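Local coordinates for protein beta-lactamase II (Erythrobacter litoralis, PDB 6V72) that probably hydrolyses the amide bond of beta-lactam antibiotics with the help of zinc, as a class B metallo-beta-lactamase of the periplasm, at residues Y205-R210 with T238-E243. Residues are numbered along the deposited sequence; the frame is centred on the assembly and turned at random.
Sequences YAQSVR and TLDLAE. With CA (calcium ion), chain B.
Ala206 and Ala242 bring together the last two helices of the metallo-beta-lactamase fold, 205-215 and 233-243: their CA atoms lie 4.7 Å apart and Ala242 CB comes to 3.6 Å from Ala206 CA. The axes of segments 205-210 and 238-243 approach to 8.3 Å, nearly antiparallel (157°), consistent with small methyl side chains where they meet. Tyr205 extends the apolar seam, its CD1 at 3.6 Å from Ala242 CB; with CG anti to the backbone N, the ring reaches Thr238 CG2 obliquely through CE1 (3.9 Å). That methyl also meets Val209 CG2, while Val209 CG1 packs on Leu239 CB. Leu239 CD1 reaches the carbonyl oxygen of Ala206 and lies over one face of the Arg210 guanidinium.

Beyond the apolar seam, Arg210 NH2 forms a salt bridge of 3.0 Å with Glu243 OE2, using the anti lone pair of that oxygen; the bond is bent (145° at the hydrogen) and the two flat groups are turned 39° apart. Gln207 OE1 accepts from Arg210 NH1, and a water joins Arg210 NE to Glu243 OE2, so three nitrogens fix the guanidinium's rotation. Another water links Ala206 N with Ala242 O.

Further in, Tyr205 OH bonds Met185 O, and the Tyr205 side chain comes within about 4 Å of that of His165, a zinc ligand of this protein, although this chain holds no zinc here. Outward, Glu243 OE1 binds calcium at 2.3 Å alongside Asp240 OD1 and a water that donates to Asp240 O. The Glu243 carboxylate thus serves Arg210 through OE2 and calcium through OE1, which would be expected to spread its negative charge between them.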
loop_
_atom_site.group_PDB
_atom_site.type_symbol
_atom_site.label_atom_id
_atom_site.label_comp_id
_atom_site.label_asym_id
_atom_site.label_seq_id
_atom_site.Cartn_x
_atom_site.Cartn_y
_atom_site.Cartn_z
ATOM N N TYR A 205 -13.656 0.818 -6.434
ATOM C CA TYR A 205 -12.896 -0.432 -6.458
ATOM C C TYR A 205 -13.784 -1.632 -6.144
ATOM O O TYR A 205 -13.770 -2.639 -6.866
ATOM C CB TYR A 205 -11.730 -0.332 -5.470
ATOM C CG TYR A 205 -10.530 -1.225 -5.731
ATOM C CD1 TYR A 205 -10.664 -2.599 -5.913
ATOM C CD2 TYR A 205 -9.250 -0.685 -5.742
ATOM C CE1 TYR A 205 -9.557 -3.401 -6.108
ATOM C CE2 TYR A 205 -8.144 -1.462 -5.954
ATOM C CZ TYR A 205 -8.295 -2.818 -6.150
ATOM O OH TYR A 205 -7.155 -3.580 -6.357
ATOM N N ALA A 206 -14.578 -1.551 -5.076
ATOM C CA ALA A 206 -15.358 -2.722 -4.695
ATOM C C ALA A 206 -16.374 -3.108 -5.771
ATOM O O ALA A 206 -16.519 -4.293 -6.093
ATOM C CB ALA A 206 -16.066 -2.461 -3.359
ATOM N N GLN A 207 -17.088 -2.131 -6.340
ATOM C CA GLN A 207 -18.044 -2.478 -7.382
ATOM C C GLN A 207 -17.341 -3.020 -8.618
ATOM O O GLN A 207 -17.856 -3.922 -9.279
ATOM C CB GLN A 207 -18.909 -1.273 -7.756
ATOM C CG GLN A 207 -20.015 -1.620 -8.744
ATOM C CD GLN A 207 -20.950 -2.710 -8.213
ATOM O OE1 GLN A 207 -21.375 -2.690 -7.038
ATOM N NE2 GLN A 207 -21.274 -3.662 -9.066
ATOM N N SER A 208 -16.167 -2.483 -8.955
ATOM C CA SER A 208 -15.443 -3.028 -10.101
ATOM C C SER A 208 -15.043 -4.473 -9.860
ATOM O O SER A 208 -15.093 -5.298 -10.780
ATOM C CB SER A 208 -14.223 -2.165 -10.419
ATOM O OG SER A 208 -14.634 -0.813 -10.672
ATOM N N VAL A 209 -14.665 -4.816 -8.631
ATOM C CA VAL A 209 -14.376 -6.221 -8.352
ATOM C C VAL A 209 -15.645 -7.063 -8.488
ATOM O O VAL A 209 -15.613 -8.164 -9.044
ATOM C CB VAL A 209 -13.731 -6.375 -6.959
ATOM C CG1 VAL A 209 -13.565 -7.853 -6.583
ATOM C CG2 VAL A 209 -12.376 -5.704 -6.933
ATOM N N ARG A 210 -16.787 -6.557 -8.005
ATOM C CA ARG A 210 -18.030 -7.301 -8.180
ATOM C C ARG A 210 -18.345 -7.489 -9.651
ATOM O O ARG A 210 -18.874 -8.535 -10.052
ATOM C CB ARG A 210 -19.194 -6.575 -7.510
ATOM C CG ARG A 210 -19.085 -6.437 -5.990
ATOM C CD ARG A 210 -20.400 -5.870 -5.420
ATOM N NE ARG A 210 -20.205 -5.531 -4.013
ATOM C CZ ARG A 210 -19.994 -4.302 -3.550
ATOM N NH1 ARG A 210 -20.037 -3.253 -4.369
ATOM N NH2 ARG A 210 -19.752 -4.123 -2.256
ATOM N N THR A 238 -10.118 -9.754 -2.177
ATOM C CA THR A 238 -9.959 -8.440 -2.786
ATOM C C THR A 238 -11.204 -7.584 -2.575
ATOM O O THR A 238 -11.099 -6.401 -2.234
ATOM C CB THR A 238 -9.646 -8.571 -4.281
ATOM O OG1 THR A 238 -8.445 -9.351 -4.425
ATOM C CG2 THR A 238 -9.466 -7.162 -4.909
ATOM N N LEU A 239 -12.386 -8.176 -2.768
ATOM C CA LEU A 239 -13.641 -7.463 -2.554
ATOM C C LEU A 239 -13.765 -6.993 -1.108
ATOM O O LEU A 239 -14.128 -5.838 -0.842
ATOM C CB LEU A 239 -14.812 -8.388 -2.909
ATOM C CG LEU A 239 -16.195 -7.766 -2.783
ATOM C CD1 LEU A 239 -16.274 -6.407 -3.519
ATOM C CD2 LEU A 239 -17.218 -8.740 -3.314
ATOM N N ASP A 240 -13.467 -7.880 -0.157
ATOM C CA ASP A 240 -13.550 -7.482 1.247
ATOM C C ASP A 240 -12.627 -6.299 1.532
ATOM O O ASP A 240 -13.010 -5.347 2.230
ATOM C CB ASP A 240 -13.174 -8.651 2.155
ATOM C CG ASP A 240 -14.385 -9.447 2.667
ATOM O OD1 ASP A 240 -15.511 -8.889 2.765
ATOM O OD2 ASP A 240 -14.191 -10.635 3.003
ATOM N N LEU A 241 -11.395 -6.347 1.021
ATOM C CA LEU A 241 -10.476 -5.234 1.247
ATOM C C LEU A 241 -10.995 -3.958 0.598
ATOM O O LEU A 241 -10.903 -2.869 1.181
ATOM C CB LEU A 241 -9.086 -5.569 0.700
ATOM C CG LEU A 241 -8.343 -6.675 1.434
ATOM C CD1 LEU A 241 -7.100 -7.074 0.637
ATOM C CD2 LEU A 241 -7.969 -6.200 2.850
ATOM N N ALA A 242 -11.526 -4.076 -0.623
ATOM C CA ALA A 242 -12.020 -2.902 -1.337
ATOM C C ALA A 242 -13.229 -2.288 -0.641
ATOM O O ALA A 242 -13.418 -1.063 -0.698
ATOM C CB ALA A 242 -12.362 -3.282 -2.783
ATOM N N GLU A 243 -14.047 -3.113 0.027
ATOM C CA GLU A 243 -15.210 -2.584 0.738
ATOM C C GLU A 243 -14.823 -1.746 1.946
ATOM O O GLU A 243 -15.658 -0.976 2.438
ATOM C CB GLU A 243 -16.123 -3.727 1.181
ATOM C CG GLU A 243 -16.876 -4.362 0.022
ATOM C CD GLU A 243 -17.536 -5.713 0.362
ATOM O OE1 GLU A 243 -17.098 -6.414 1.321
ATOM O OE2 GLU A 243 -18.500 -6.079 -0.353
HETATM CA CA CA B . -16.979 -7.228 3.494
HETATM O O HOH W 1 -14.454 0.542 -2.963
HETATM O O HOH W 2 -20.553 -7.661 -2.260
HETATM O O HOH W 3 -15.025 -5.861 3.916
#